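Local coordinates for protein haloacid delahogenase-like family hydrolase (Xanthomonas campestris pv. campestris, PDB 2PKE) that probably acts as a magnesium-dependent phosphatase of the haloacid dehalogenase superfamily, at residues Q11-V16 against A126-V131. Sequence-based numbering, arbitrary orientation.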
loop_
_atom_site.group_PDB
_atom_site.type_symbol
_atom_site.label_atom_id
_atom_site.label_comp_id
_atom_site.label_asym_id
_atom_site.label_seq_id
_atom_site.Cartn_x
_atom_site.Cartn_y
_atom_site.Cartn_z
ATOM N N GLN A 11 33.594 -8.848 0.195
ATOM C CA GLN A 11 32.874 -8.050 1.214
ATOM C C GLN A 11 31.830 -8.931 1.897
ATOM O O GLN A 11 31.368 -9.921 1.313
ATOM C CB GLN A 11 32.217 -6.791 0.613
ATOM C CG GLN A 11 30.994 -7.064 -0.224
ATOM C CD GLN A 11 30.576 -5.853 -1.049
ATOM O OE1 GLN A 11 31.344 -5.390 -1.888
ATOM N NE2 GLN A 11 29.363 -5.337 -0.817
ATOM N N ALA A 12 31.436 -8.573 3.115
ATOM C CA ALA A 12 30.498 -9.385 3.899
ATOM C C ALA A 12 29.083 -8.810 3.775
ATOM O O ALA A 12 28.163 -9.524 3.387
ATOM C CB ALA A 12 30.923 -9.485 5.356
ATOM N N ILE A 13 28.911 -7.508 4.008
ATOM C CA ILE A 13 27.594 -6.887 3.851
ATOM C C ILE A 13 27.300 -6.716 2.343
ATOM O O ILE A 13 28.163 -6.301 1.583
ATOM C CB ILE A 13 27.527 -5.517 4.591
ATOM C CG1 ILE A 13 27.637 -5.665 6.108
ATOM C CG2 ILE A 13 26.269 -4.655 4.156
ATOM C CD1 ILE A 13 26.703 -6.615 6.704
ATOM N N GLN A 14 26.098 -7.057 1.906
ATOM C CA GLN A 14 25.744 -6.963 0.491
ATOM C C GLN A 14 24.610 -5.992 0.207
ATOM O O GLN A 14 24.446 -5.576 -0.937
ATOM C CB GLN A 14 25.343 -8.347 -0.041
ATOM C CG GLN A 14 26.400 -9.438 0.092
ATOM C CD GLN A 14 27.552 -9.247 -0.815
ATOM O OE1 GLN A 14 27.442 -8.545 -1.832
ATOM N NE2 GLN A 14 28.691 -9.896 -0.495
ATOM N N LEU A 15 23.817 -5.638 1.224
ATOM C CA LEU A 15 22.615 -4.880 1.015
ATOM C C LEU A 15 22.435 -3.867 2.133
ATOM O O LEU A 15 22.605 -4.189 3.276
ATOM C CB LEU A 15 21.399 -5.788 0.937
ATOM C CG LEU A 15 20.036 -5.145 0.716
ATOM C CD1 LEU A 15 19.876 -4.440 -0.662
ATOM C CD2 LEU A 15 18.900 -6.183 0.881
ATOM N N VAL A 16 22.140 -2.633 1.777
ATOM C CA VAL A 16 21.899 -1.612 2.769
ATOM C C VAL A 16 20.476 -1.110 2.570
ATOM O O VAL A 16 20.109 -0.670 1.482
ATOM C CB VAL A 16 22.898 -0.482 2.674
ATOM C CG1 VAL A 16 22.611 0.554 3.771
ATOM C CG2 VAL A 16 24.334 -1.008 2.769
ATOM N N ALA A 126 27.607 2.722 -4.395
ATOM C CA ALA A 126 28.788 2.377 -5.201
ATOM C C ALA A 126 29.329 0.991 -4.849
ATOM O O ALA A 126 29.876 0.314 -5.714
ATOM C CB ALA A 126 29.897 3.454 -5.011
ATOM N N ASP A 127 29.170 0.568 -3.587
ATOM C CA ASP A 127 29.746 -0.703 -3.083
ATOM C C ASP A 127 28.750 -1.781 -2.640
ATOM O O ASP A 127 29.142 -2.926 -2.412
ATOM C CB ASP A 127 30.651 -0.415 -1.875
ATOM C CG ASP A 127 31.790 0.505 -2.210
ATOM O OD1 ASP A 127 32.451 0.226 -3.200
ATOM O OD2 ASP A 127 32.016 1.501 -1.494
ATOM N N TYR A 128 27.496 -1.367 -2.445
ATOM C CA TYR A 128 26.443 -2.196 -1.871
ATOM C C TYR A 128 25.159 -2.008 -2.672
ATOM O O TYR A 128 24.946 -0.914 -3.202
ATOM C CB TYR A 128 26.173 -1.739 -0.451
ATOM C CG TYR A 128 27.397 -1.801 0.405
ATOM C CD1 TYR A 128 27.789 -3.002 0.977
ATOM C CD2 TYR A 128 28.196 -0.686 0.600
ATOM C CE1 TYR A 128 28.950 -3.084 1.763
ATOM C CE2 TYR A 128 29.355 -0.764 1.410
ATOM C CZ TYR A 128 29.741 -1.967 1.958
ATOM O OH TYR A 128 30.928 -2.084 2.740
ATOM N N ALA A 129 24.324 -3.049 -2.754
ATOM C CA ALA A 129 22.924 -2.915 -3.155
ATOM C C ALA A 129 22.256 -2.039 -2.143
ATOM O O ALA A 129 22.617 -2.088 -0.954
ATOM C CB ALA A 129 22.210 -4.253 -3.173
ATOM N N VAL A 130 21.274 -1.257 -2.587
ATOM C CA VAL A 130 20.494 -0.397 -1.656
ATOM C C VAL A 130 18.990 -0.643 -1.833
ATOM O O VAL A 130 18.536 -0.942 -2.921
ATOM C CB VAL A 130 20.811 1.105 -1.802
ATOM C CG1 VAL A 130 22.276 1.402 -1.416
ATOM C CG2 VAL A 130 20.453 1.623 -3.217
ATOM N N VAL A 131 18.210 -0.547 -0.754
ATOM C CA VAL A 131 16.768 -0.714 -0.838
ATOM C C VAL A 131 16.123 0.302 0.120
ATOM O O VAL A 131 16.621 0.561 1.201
ATOM C CB VAL A 131 16.303 -2.204 -0.517
ATOM C CG1 VAL A 131 16.930 -2.748 0.816
ATOM C CG2 VAL A 131 14.740 -2.315 -0.540
#
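Gln11 reaches across to the residues just ahead of strand 129-135, where its NE2 donates to the carbonyl O of Asp127 at 2.9 Å. Gln11 NE2 gives a second bond, to Ile13 O of its own segment, also 2.9 Å; both acceptors lie near the amide plane, so the two bonds fix the rotation of the carboxamide. Its plane stands 61° from the Tyr128 ring, with NE2 meeting CD1 obliquely. Ile13 O also lies at the edge of this ring, 3.3 Å from Tyr128 CE1, while Val16 CG2 packs against Tyr128 CB at 3.8 Å. Tyr128 holds CG beside its backbone N, anti to the carbonyl carbon (chi1 -58°), a torsion that turns the ring edge-on toward the backbone at Ile13 and Gln14.

From here the two segments run as parallel neighbouring strands. Ala129 N donates to Gln14 O, Val16 N to Ala129 O (2.8 Å) and Val131 N to Val16 O. On the sheet face bearing Leu15 and Ala129, Leu15 CD1 presses on Ala129 CB at 3.4 Å, tighter than usual for two carbons, and touches Val131 CG1 at 3.7 Å. Phe175 of helix 165-175 meets both Leu15 and Val131. Across the sheet, Val240 of helix 236-250 packs on Val16 and Tyr128, and Asp244 of that helix hydrogen-bonds the Tyr128 hydroxyl and the backbone N-H groups of Ala12 and Ile13.

In the Rossmann-like HAD core, strand 15-18 lies between 129-135 and 182-186 and leads to the magnesium ligands Asp19 and Asp21. The Gln11 amide thus continues the interstrand hydrogen bonding beyond the strand starts, satisfying the carbonyls of Ile13 and Asp127 with one nitrogen.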